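Local coordinates for nonstructural protein 2 (Human rotavirus C, PDB 2GU0), which probably binds single-stranded RNA, hydrolyses nucleoside and RNA triphosphates, unwinds RNA helices without ATP, and works as an octamer in viral genome replication and packaging, at residues 150-155 and 185-190; 161-166 and 192-197; 109-114 and 134-139; 208-213 and 223-228. All blocks are in the same frame, centred on the assembly; numbering follows the deposited sequence.

Interaction 1. Residues 150-155 and 185-190; sequences PLTESN and KITINT
In the predicted nucleotide site, K185 of strand 182-188 meets E153 of the loop that precedes strand 157-160, and the two form a buried salt bridge, NZ of K185 lying 2.8 Å from OE2 of E153. The ammonium comes to the lone pair of OE2 that faces away from the other carboxylate oxygen, and the two side chains cross at about a right angle. The lysine chain runs extended as far as CD and then bends (chi3 -71°), which turns NZ toward the glutamate. The carboxylate is held from elsewhere too: its OE1 accepts from N113 and is hydrogen-bonded to Y171, so both oxygens are engaged. K185 NZ has a second carboxylate partner in E147. This cluster belongs to the HIT-related C-terminal half of the protein, where K185 is a predicted ATP-binding residue whose side chain lies about 4 Å, at nearest atoms, from that of the predicted active-site residue H222. One residue earlier in the loop, T152 meets two side chains tip to tip. Its CG2, anti to the backbone N (chi1 -50° for OG1), rests 3.6 Å from CD of K185, while its OG1 lies 3.2 Å from OG1 of T187, whose stronger polar partner is T149. The loop runs against the strand direction, 166° apart, yet CA of T152 is 7.2 Å from CA of T187; no backbone hydrogen bond joins the two, and side chains make most of the contact. Earlier still, P150 CD approaches N189 O at 4.3 Å, and both residues also pack on I47 of a second subunit.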
# COMPACT_ATOMS: atom_id res chain seq x y z
N PRO A 150 13.82 -11.56 -37.85
CA PRO A 150 12.58 -12.04 -37.21
C PRO A 150 12.84 -12.99 -36.06
O PRO A 150 11.99 -13.17 -35.19
CB PRO A 150 11.85 -12.72 -38.36
CG PRO A 150 12.27 -11.94 -39.54
CD PRO A 150 13.76 -11.77 -39.30
N LEU A 151 14.04 -13.57 -36.06
CA LEU A 151 14.42 -14.55 -35.05
C LEU A 151 15.44 -14.10 -34.01
O LEU A 151 15.80 -14.90 -33.13
CB LEU A 151 14.94 -15.80 -35.74
CG LEU A 151 14.09 -16.22 -36.94
CD1 LEU A 151 14.80 -17.28 -37.73
CD2 LEU A 151 12.73 -16.73 -36.46
N THR A 152 15.91 -12.85 -34.08
CA THR A 152 16.92 -12.40 -33.11
C THR A 152 16.44 -12.60 -31.69
O THR A 152 15.25 -12.66 -31.43
CB THR A 152 17.28 -10.91 -33.25
OG1 THR A 152 17.58 -10.62 -34.60
CG2 THR A 152 18.52 -10.59 -32.41
N GLU A 153 17.39 -12.69 -30.77
CA GLU A 153 17.05 -12.87 -29.38
C GLU A 153 16.41 -11.63 -28.75
O GLU A 153 15.73 -11.75 -27.75
CB GLU A 153 18.31 -13.23 -28.57
CG GLU A 153 19.39 -12.16 -28.58
CD GLU A 153 20.55 -12.49 -27.63
OE1 GLU A 153 20.36 -12.39 -26.40
OE2 GLU A 153 21.64 -12.83 -28.13
N SER A 154 16.58 -10.45 -29.34
CA SER A 154 16.03 -9.25 -28.72
C SER A 154 15.16 -8.28 -29.54
O SER A 154 15.42 -8.04 -30.72
CB SER A 154 17.18 -8.48 -28.05
OG SER A 154 16.83 -7.15 -27.73
N ASN A 155 14.16 -7.73 -28.85
CA ASN A 155 13.18 -6.75 -29.33
C ASN A 155 13.72 -5.35 -29.42
O ASN A 155 13.43 -4.61 -30.36
CB ASN A 155 12.02 -6.63 -28.33
CG ASN A 155 10.96 -7.64 -28.55
OD1 ASN A 155 10.04 -7.75 -27.77
ND2 ASN A 155 11.08 -8.39 -29.64
N LYS A 185 23.30 -6.27 -31.27
CA LYS A 185 23.38 -7.28 -32.32
C LYS A 185 22.83 -6.79 -33.65
O LYS A 185 21.75 -6.20 -33.72
CB LYS A 185 22.64 -8.55 -31.89
CG LYS A 185 22.84 -9.72 -32.84
CD LYS A 185 22.08 -10.98 -32.44
CE LYS A 185 22.67 -11.64 -31.21
NZ LYS A 185 21.99 -12.93 -30.92
N ILE A 186 23.59 -7.05 -34.72
CA ILE A 186 23.22 -6.67 -36.08
C ILE A 186 22.74 -7.93 -36.79
O ILE A 186 23.46 -8.92 -36.82
CB ILE A 186 24.43 -6.16 -36.85
CG1 ILE A 186 25.11 -5.04 -36.07
CG2 ILE A 186 24.00 -5.68 -38.21
CD1 ILE A 186 26.41 -4.62 -36.71
N THR A 187 21.55 -7.92 -37.35
CA THR A 187 21.06 -9.10 -38.06
C THR A 187 20.45 -8.63 -39.36
O THR A 187 19.85 -7.57 -39.38
CB THR A 187 19.97 -9.85 -37.25
OG1 THR A 187 18.83 -9.01 -37.07
CG2 THR A 187 20.50 -10.25 -35.89
N ILE A 188 20.61 -9.39 -40.43
CA ILE A 188 20.01 -9.00 -41.72
C ILE A 188 18.53 -9.36 -41.70
O ILE A 188 18.13 -10.34 -41.06
CB ILE A 188 20.68 -9.71 -42.91
CG1 ILE A 188 20.73 -11.22 -42.67
CG2 ILE A 188 22.07 -9.14 -43.15
CD1 ILE A 188 21.54 -12.00 -43.68
N ASN A 189 17.71 -8.57 -42.38
CA ASN A 189 16.28 -8.85 -42.38
C ASN A 189 15.90 -9.94 -43.37
O ASN A 189 14.83 -10.53 -43.26
CB ASN A 189 15.50 -7.57 -42.69
CG ASN A 189 15.93 -6.40 -41.81
OD1 ASN A 189 16.15 -6.56 -40.62
ND2 ASN A 189 16.04 -5.21 -42.41
N THR A 190 16.80 -10.21 -44.31
CA THR A 190 16.58 -11.21 -45.36
C THR A 190 17.92 -11.73 -45.87
O THR A 190 18.89 -10.98 -45.94
CB THR A 190 15.85 -10.58 -46.55
OG1 THR A 190 14.48 -10.37 -46.20
CG2 THR A 190 15.95 -11.46 -47.76

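Interaction 2. Residues 161-166 and 192-197; sequences DSYFTI and TDIPDR
The ring of Y163 and the side chain of I194 slide past each other in opposite directions, with CD2 of Y163 3.9 Å from CG1 of I194. P195 comes at about a right angle to the same tyrosine: its CD sits 3.6 Å from CZ of Y163 and similarly close to the phenol oxygen. T192 takes the ring edge instead, where its CG2 lies near the ring plane, 4.1 Å from CE2 of Y163. The next residue, F164, opens the strand; it crosses I194 obliquely and meets the far end of the isoleucine, CZ of F164 standing 3.5 Å from CD1 of I194. I194 therefore touches two aromatic rings, giving CG1 to one and CD1 and CG2 to the other; its chain is extended (chi2 177°), which carries CD1 out to the phenylalanine. The two rings leave a tight turn between strands 157-160 and 164-170. There OD1 of D161 accepts from Y163 N at 2.6 Å, an Asx turn, and from F164 N at 2.9 Å, an Asx motif, so one carboxylate oxygen fixes the backbone that presents both aromatics. Across from it, P195 is the N-cap residue of helix 196-209, and the contact thus packs the start of that helix on the end of a β-hairpin. F164 continues inward, stacked on F202 of the helix and meeting F261. No hydrogen bond crosses between the two segments, which implies that shape and apolar burial hold this surface contact, while the polar bonds of D161 OD1 lie within the turn.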
# COMPACT_ATOMS: atom_id res chain seq x y z
N ASP A 161 17.21 0.01 -40.97
CA ASP A 161 17.08 0.55 -42.30
C ASP A 161 16.49 -0.64 -43.07
O ASP A 161 16.13 -1.64 -42.45
CB ASP A 161 18.42 1.00 -42.88
CG ASP A 161 19.42 -0.12 -42.96
OD1 ASP A 161 19.05 -1.21 -43.46
OD2 ASP A 161 20.58 0.10 -42.54
N SER A 162 16.40 -0.57 -44.38
CA SER A 162 15.78 -1.67 -45.12
C SER A 162 16.47 -3.02 -45.11
O SER A 162 15.84 -4.04 -45.39
CB SER A 162 15.52 -1.25 -46.56
OG SER A 162 16.73 -0.88 -47.17
N TYR A 163 17.76 -3.06 -44.78
CA TYR A 163 18.47 -4.32 -44.79
C TYR A 163 18.87 -4.83 -43.44
O TYR A 163 18.78 -6.02 -43.18
CB TYR A 163 19.71 -4.24 -45.68
CG TYR A 163 19.41 -4.12 -47.15
CD1 TYR A 163 19.55 -2.89 -47.82
CD2 TYR A 163 18.92 -5.22 -47.87
CE1 TYR A 163 19.21 -2.76 -49.17
CE2 TYR A 163 18.58 -5.09 -49.21
CZ TYR A 163 18.73 -3.86 -49.85
OH TYR A 163 18.36 -3.73 -51.17
N PHE A 164 19.33 -3.93 -42.56
CA PHE A 164 19.76 -4.36 -41.24
C PHE A 164 18.89 -3.90 -40.10
O PHE A 164 18.01 -3.05 -40.27
CB PHE A 164 21.18 -3.87 -40.97
CG PHE A 164 22.13 -4.07 -42.11
CD1 PHE A 164 22.20 -3.14 -43.14
CD2 PHE A 164 22.99 -5.17 -42.12
CE1 PHE A 164 23.10 -3.29 -44.17
CE2 PHE A 164 23.89 -5.33 -43.14
CZ PHE A 164 23.96 -4.38 -44.18
N THR A 165 19.16 -4.45 -38.92
CA THR A 165 18.45 -4.09 -37.71
C THR A 165 19.41 -4.21 -36.54
O THR A 165 20.10 -5.22 -36.41
CB THR A 165 17.26 -5.02 -37.46
OG1 THR A 165 16.28 -4.82 -38.49
CG2 THR A 165 16.61 -4.71 -36.12
N ILE A 166 19.49 -3.19 -35.70
CA ILE A 166 20.37 -3.26 -34.54
C ILE A 166 19.50 -3.39 -33.28
O ILE A 166 18.61 -2.59 -33.05
CB ILE A 166 21.25 -2.00 -34.40
CG1 ILE A 166 22.12 -1.83 -35.64
CG2 ILE A 166 22.17 -2.14 -33.20
CD1 ILE A 166 23.06 -0.65 -35.54
N THR A 192 18.93 -11.98 -48.55
CA THR A 192 19.17 -11.42 -49.88
C THR A 192 20.50 -10.67 -49.98
O THR A 192 21.02 -10.17 -48.98
CB THR A 192 18.02 -10.45 -50.29
OG1 THR A 192 18.17 -10.07 -51.66
CG2 THR A 192 18.05 -9.19 -49.44
N ASP A 193 21.05 -10.61 -51.19
CA ASP A 193 22.32 -9.93 -51.42
C ASP A 193 22.17 -8.47 -51.06
O ASP A 193 21.24 -7.80 -51.51
CB ASP A 193 22.73 -10.03 -52.90
CG ASP A 193 22.56 -11.43 -53.46
OD1 ASP A 193 23.10 -12.38 -52.85
OD2 ASP A 193 21.87 -11.57 -54.50
N ILE A 194 23.08 -7.97 -50.24
CA ILE A 194 23.03 -6.58 -49.81
C ILE A 194 23.94 -5.68 -50.63
O ILE A 194 25.16 -5.80 -50.58
CB ILE A 194 23.40 -6.47 -48.32
CG1 ILE A 194 22.30 -7.09 -47.46
CG2 ILE A 194 23.60 -5.02 -47.93
CD1 ILE A 194 22.60 -7.08 -45.99
N PRO A 195 23.35 -4.74 -51.40
CA PRO A 195 24.09 -3.80 -52.24
C PRO A 195 25.22 -3.13 -51.47
O PRO A 195 25.09 -2.83 -50.29
CB PRO A 195 23.02 -2.80 -52.65
CG PRO A 195 21.80 -3.64 -52.73
CD PRO A 195 21.90 -4.47 -51.48
N ASP A 196 26.34 -2.89 -52.15
CA ASP A 196 27.49 -2.26 -51.53
C ASP A 196 27.17 -0.86 -51.00
O ASP A 196 27.68 -0.46 -49.95
CB ASP A 196 28.64 -2.17 -52.53
CG ASP A 196 29.28 -3.52 -52.79
OD1 ASP A 196 29.90 -4.07 -51.86
OD2 ASP A 196 29.15 -4.03 -53.93
N ARG A 197 26.32 -0.12 -51.71
CA ARG A 197 25.95 1.23 -51.29
C ARG A 197 25.37 1.24 -49.88
O ARG A 197 25.67 2.14 -49.09
CB ARG A 197 24.95 1.85 -52.26
CG ARG A 197 24.44 3.20 -51.78
CD ARG A 197 23.32 3.75 -52.65
NE ARG A 197 22.50 4.71 -51.91
CZ ARG A 197 21.52 5.44 -52.46
NH1 ARG A 197 21.25 5.34 -53.75
NH2 ARG A 197 20.82 6.28 -51.70

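Interaction 3. Residues 109-114 and 134-139; sequences RHLENL and KAVMIA
A139 places its methyl over one face of the imidazole of H110, a CH-pi contact with CB of A139 3.7 Å from the ring centroid and 25° off the ring normal. The methyl stands toward the rim of the ring, on the CD2 and NE2 side. The same CB is met by two leucines: CD2 of L111 at 3.3 Å and CD1 of L114 at 3.6 Å, so three side chains of helix 108-119 close on one alanine. With its CG anti to the backbone N (chi1 179°), H110 sends its ring across to the partner helix, and CG of L114 sits in the ring plane at its edge. L114 splits its branches: CD2 packs 3.8 Å from CB of A135, whereas CD1 also touches CG2 of V136 at 4.0 Å. CD2 of L111 reaches the other V136 branch, CG1, with the two side chains crossing at about a right angle. Behind this shell, L79 and L83 of helix 74-90 pack on L111, and T86 of the same helix packs on V136. On another side E153 touches H110 and accepts a hydrogen bond from N113, tying helix 108-119 to the loop beyond. The backbone of A139 is hydrogen-bonded to that of Q107, itself a predicted ATP-binding residue like R109. The segment axes approach to 9.6 Å at 165°, nearly antiparallel, and the contacts repeat with helical spacing, residues 110, 111 and 114 against 135, 136 and 139. This is the packing of an antiparallel helical hairpin, formed here by helices that follow each other in the N-terminal half.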
# COMPACT_ATOMS: atom_id res chain seq x y z
N ARG A 109 21.13 -17.01 -21.93
CA ARG A 109 20.79 -15.59 -21.92
C ARG A 109 20.04 -15.21 -23.17
O ARG A 109 19.21 -14.30 -23.15
CB ARG A 109 22.04 -14.74 -21.78
CG ARG A 109 22.83 -15.03 -20.51
CD ARG A 109 23.86 -13.96 -20.27
NE ARG A 109 24.99 -14.46 -19.50
CZ ARG A 109 25.80 -15.43 -19.91
NH1 ARG A 109 25.60 -16.02 -21.09
NH2 ARG A 109 26.81 -15.81 -19.15
N HIS A 110 20.33 -15.91 -24.25
CA HIS A 110 19.66 -15.69 -25.53
C HIS A 110 18.20 -16.13 -25.31
O HIS A 110 17.28 -15.40 -25.63
CB HIS A 110 20.38 -16.51 -26.62
CG HIS A 110 19.79 -16.39 -27.99
ND1 HIS A 110 20.57 -16.42 -29.13
CD2 HIS A 110 18.51 -16.36 -28.42
CE1 HIS A 110 19.79 -16.42 -30.20
NE2 HIS A 110 18.53 -16.39 -29.80
N LEU A 111 18.00 -17.31 -24.74
CA LEU A 111 16.65 -17.81 -24.51
C LEU A 111 15.88 -16.89 -23.59
O LEU A 111 14.68 -16.68 -23.76
CB LEU A 111 16.67 -19.21 -23.91
CG LEU A 111 17.11 -20.31 -24.86
CD1 LEU A 111 17.29 -21.60 -24.11
CD2 LEU A 111 16.08 -20.45 -25.97
N GLU A 112 16.58 -16.35 -22.59
CA GLU A 112 15.93 -15.46 -21.65
C GLU A 112 15.40 -14.25 -22.40
O GLU A 112 14.36 -13.71 -22.05
CB GLU A 112 16.90 -15.03 -20.54
CG GLU A 112 16.47 -13.76 -19.81
CD GLU A 112 16.46 -13.89 -18.30
OE1 GLU A 112 17.30 -14.63 -17.74
OE2 GLU A 112 15.61 -13.24 -17.66
N ASN A 113 16.10 -13.83 -23.45
CA ASN A 113 15.59 -12.70 -24.20
C ASN A 113 14.41 -13.12 -25.05
O ASN A 113 13.43 -12.38 -25.16
CB ASN A 113 16.68 -12.07 -25.07
CG ASN A 113 17.38 -10.93 -24.36
OD1 ASN A 113 16.79 -10.26 -23.52
ND2 ASN A 113 18.64 -10.70 -24.71
N LEU A 114 14.47 -14.32 -25.64
CA LEU A 114 13.34 -14.78 -26.44
C LEU A 114 12.07 -14.79 -25.60
O LEU A 114 11.00 -14.44 -26.09
CB LEU A 114 13.60 -16.17 -27.02
CG LEU A 114 14.59 -16.27 -28.19
CD1 LEU A 114 14.81 -17.72 -28.54
CD2 LEU A 114 14.06 -15.54 -29.38
N LYS A 134 11.37 -21.79 -34.43
CA LYS A 134 12.65 -21.62 -35.11
C LYS A 134 13.62 -20.77 -34.30
O LYS A 134 14.79 -21.11 -34.19
CB LYS A 134 12.46 -20.98 -36.49
CG LYS A 134 12.30 -21.98 -37.62
CD LYS A 134 11.81 -21.31 -38.90
CE LYS A 134 11.45 -22.35 -39.96
NZ LYS A 134 10.85 -21.72 -41.17
N ALA A 135 13.13 -19.66 -33.74
CA ALA A 135 13.97 -18.78 -32.93
C ALA A 135 14.57 -19.52 -31.74
O ALA A 135 15.75 -19.38 -31.41
CB ALA A 135 13.16 -17.57 -32.44
N VAL A 136 13.73 -20.32 -31.09
CA VAL A 136 14.15 -21.10 -29.93
C VAL A 136 15.11 -22.22 -30.31
O VAL A 136 16.07 -22.48 -29.58
CB VAL A 136 12.95 -21.72 -29.21
CG1 VAL A 136 13.44 -22.68 -28.15
CG2 VAL A 136 12.10 -20.63 -28.60
N MET A 137 14.85 -22.89 -31.42
CA MET A 137 15.75 -23.96 -31.82
C MET A 137 17.12 -23.36 -32.07
O MET A 137 18.12 -23.91 -31.62
CB MET A 137 15.25 -24.67 -33.08
CG MET A 137 14.04 -25.55 -32.83
SD MET A 137 14.28 -26.71 -31.46
CE MET A 137 15.25 -27.96 -32.25
N ILE A 138 17.17 -22.23 -32.78
CA ILE A 138 18.45 -21.58 -33.02
C ILE A 138 19.12 -21.33 -31.66
O ILE A 138 20.25 -21.74 -31.43
CB ILE A 138 18.29 -20.24 -33.79
CG1 ILE A 138 17.97 -20.50 -35.26
CG2 ILE A 138 19.55 -19.41 -33.70
CD1 ILE A 138 17.72 -19.25 -36.06
N ALA A 139 18.40 -20.67 -30.75
CA ALA A 139 18.94 -20.37 -29.44
C ALA A 139 19.46 -21.59 -28.68
O ALA A 139 20.35 -21.46 -27.82
CB ALA A 139 17.88 -19.67 -28.62

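Interaction 4. Residues 208-213 and 223-228; sequences YNFNKF and WRLVLH
The carbonyl oxygen of K212 accepts from the backbone N of H228 at 3.1 Å, with an N-H...O angle of 152°, and also lies over one face of the H228 imidazole. The bond lies at the end of an antiparallel strand pair, where strand 213-216, at one edge of the sheet within the chain, runs beside strand 222-227. F213 and L227 form a non-hydrogen-bonded pair there, and CA of F213 makes a CA-H...O contact with O of V226. A type I β-turn from F210 to F213, closed by F213 N to F210 O at 3.0 Å, carries the chain from helix 196-209 into the edge strand. A second bond from H228 grips the turn: NE2 of H228 reaches O of N211 at 3.1 Å, more bent at 135°, with the oxygen tilted 28° out of the imidazole plane. Nearby, N211 ND2 donates to Y208 O of another subunit, so the turn also sits at an interface, within the predicted RNA-binding region. On the apolar side of the contact, CD1 of L225 lies over one face of the F210 ring, 3.9 Å from its centroid. CD1 of L227 stands over one face of the F213 ring, 3.6 Å from the centroid, with F210 CD2 over the opposite face.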
# COMPACT_ATOMS: atom_id res chain seq x y z
N TYR A 208 29.76 6.29 -36.53
CA TYR A 208 29.37 7.49 -35.80
C TYR A 208 28.46 7.22 -34.59
O TYR A 208 28.59 7.88 -33.56
CB TYR A 208 28.71 8.48 -36.77
CG TYR A 208 28.26 9.76 -36.12
CD1 TYR A 208 29.17 10.75 -35.76
CD2 TYR A 208 26.91 9.96 -35.81
CE1 TYR A 208 28.75 11.91 -35.11
CE2 TYR A 208 26.49 11.11 -35.16
CZ TYR A 208 27.41 12.08 -34.81
OH TYR A 208 26.97 13.21 -34.15
N ASN A 209 27.55 6.25 -34.71
CA ASN A 209 26.62 5.92 -33.62
C ASN A 209 27.11 4.92 -32.56
O ASN A 209 26.54 4.84 -31.48
CB ASN A 209 25.30 5.42 -34.20
CG ASN A 209 24.49 6.53 -34.79
OD1 ASN A 209 23.82 7.27 -34.07
ND2 ASN A 209 24.55 6.68 -36.12
N PHE A 210 28.15 4.16 -32.89
CA PHE A 210 28.72 3.17 -31.98
C PHE A 210 30.22 3.20 -32.17
O PHE A 210 30.83 2.17 -32.46
CB PHE A 210 28.21 1.76 -32.31
CG PHE A 210 26.72 1.61 -32.27
CD1 PHE A 210 25.92 2.13 -33.28
CD2 PHE A 210 26.11 0.96 -31.20
CE1 PHE A 210 24.54 2.01 -33.24
CE2 PHE A 210 24.72 0.83 -31.15
CZ PHE A 210 23.94 1.36 -32.17
N ASN A 211 30.83 4.37 -32.00
CA ASN A 211 32.27 4.50 -32.21
C ASN A 211 33.11 3.68 -31.24
O ASN A 211 34.22 3.28 -31.58
CB ASN A 211 32.70 5.98 -32.18
CG ASN A 211 32.97 6.50 -30.77
OD1 ASN A 211 32.04 6.75 -30.00
ND2 ASN A 211 34.25 6.66 -30.45
N LYS A 212 32.58 3.41 -30.05
CA LYS A 212 33.32 2.62 -29.06
C LYS A 212 33.29 1.12 -29.37
O LYS A 212 34.01 0.33 -28.74
CB LYS A 212 32.73 2.84 -27.66
CG LYS A 212 33.07 4.17 -27.01
CD LYS A 212 32.43 4.25 -25.63
CE LYS A 212 32.92 5.46 -24.84
NZ LYS A 212 32.23 5.60 -23.50
N PHE A 213 32.48 0.73 -30.34
CA PHE A 213 32.33 -0.68 -30.69
C PHE A 213 32.92 -1.14 -32.00
O PHE A 213 33.27 -0.35 -32.87
CB PHE A 213 30.85 -1.05 -30.70
CG PHE A 213 30.13 -0.66 -29.46
CD1 PHE A 213 29.84 0.66 -29.19
CD2 PHE A 213 29.68 -1.63 -28.57
CE1 PHE A 213 29.13 1.02 -28.08
CE2 PHE A 213 28.97 -1.28 -27.45
CZ PHE A 213 28.69 0.06 -27.20
N TRP A 223 25.91 -10.26 -36.56
CA TRP A 223 27.06 -9.63 -35.91
C TRP A 223 26.84 -9.04 -34.54
O TRP A 223 25.74 -8.62 -34.18
CB TRP A 223 27.61 -8.56 -36.86
CG TRP A 223 27.85 -9.11 -38.23
CD1 TRP A 223 29.00 -9.65 -38.69
CD2 TRP A 223 26.87 -9.28 -39.26
NE1 TRP A 223 28.80 -10.16 -39.95
CE2 TRP A 223 27.51 -9.94 -40.32
CE3 TRP A 223 25.52 -8.94 -39.38
CZ2 TRP A 223 26.84 -10.28 -41.51
CZ3 TRP A 223 24.85 -9.27 -40.56
CH2 TRP A 223 25.51 -9.94 -41.61
N ARG A 224 27.92 -8.99 -33.76
CA ARG A 224 27.85 -8.44 -32.42
C ARG A 224 28.74 -7.20 -32.29
O ARG A 224 29.93 -7.23 -32.60
CB ARG A 224 28.25 -9.51 -31.40
CG ARG A 224 27.92 -9.15 -29.95
CD ARG A 224 28.04 -10.33 -29.01
NE ARG A 224 27.01 -11.33 -29.26
CZ ARG A 224 26.11 -11.74 -28.36
NH1 ARG A 224 26.11 -11.23 -27.12
NH2 ARG A 224 25.23 -12.67 -28.68
N LEU A 225 28.15 -6.09 -31.85
CA LEU A 225 28.88 -4.85 -31.62
C LEU A 225 29.45 -4.99 -30.22
O LEU A 225 28.70 -5.04 -29.25
CB LEU A 225 27.94 -3.64 -31.69
CG LEU A 225 27.47 -3.24 -33.09
CD1 LEU A 225 26.40 -2.20 -33.00
CD2 LEU A 225 28.65 -2.72 -33.89
N VAL A 226 30.78 -5.06 -30.11
CA VAL A 226 31.42 -5.22 -28.81
C VAL A 226 32.35 -4.06 -28.51
O VAL A 226 32.78 -3.35 -29.42
CB VAL A 226 32.21 -6.54 -28.75
CG1 VAL A 226 31.27 -7.70 -28.97
CG2 VAL A 226 33.31 -6.56 -29.80
N LEU A 227 32.66 -3.85 -27.24
CA LEU A 227 33.55 -2.76 -26.84
C LEU A 227 34.97 -3.06 -27.28
O LEU A 227 35.42 -4.21 -27.20
CB LEU A 227 33.53 -2.57 -25.32
CG LEU A 227 32.61 -1.53 -24.65
CD1 LEU A 227 31.78 -0.82 -25.68
CD2 LEU A 227 31.75 -2.21 -23.61
N HIS A 228 35.68 -2.03 -27.75
CA HIS A 228 37.06 -2.22 -28.19
C HIS A 228 37.85 -2.91 -27.07
O HIS A 228 38.71 -3.75 -27.33
CB HIS A 228 37.71 -0.87 -28.52
CG HIS A 228 37.17 -0.22 -29.77
ND1 HIS A 228 37.05 -0.90 -30.96
CD2 HIS A 228 36.76 1.04 -30.00
CE1 HIS A 228 36.59 -0.07 -31.88
NE2 HIS A 228 36.41 1.11 -31.33

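How the interactions relate
Three of the four contacts share the antiparallel sheet of the C-terminal half. Interaction 1 lays a loop beside strand 182-188, interaction 2 packs the hairpin leading into neighbouring strand 164-170, and interaction 4 works on strand 222-227, on the other side of 182-188. Interactions 2 and 4 also sit at the two ends of helix 196-209. Interaction 3, the N-terminal helical hairpin, touches interaction 1 alone, through E153, which bonds N113 and packs on H110, and through T152 and L151 on L114 and A135. Interactions 1 and 3 are buried, interaction 1 charged and polar, interaction 3 mainly apolar. Interaction 2 is a surface contact without cross-segment hydrogen bonds, whereas interaction 4, partly buried, mixes hydrogen bonds with CH-pi packing.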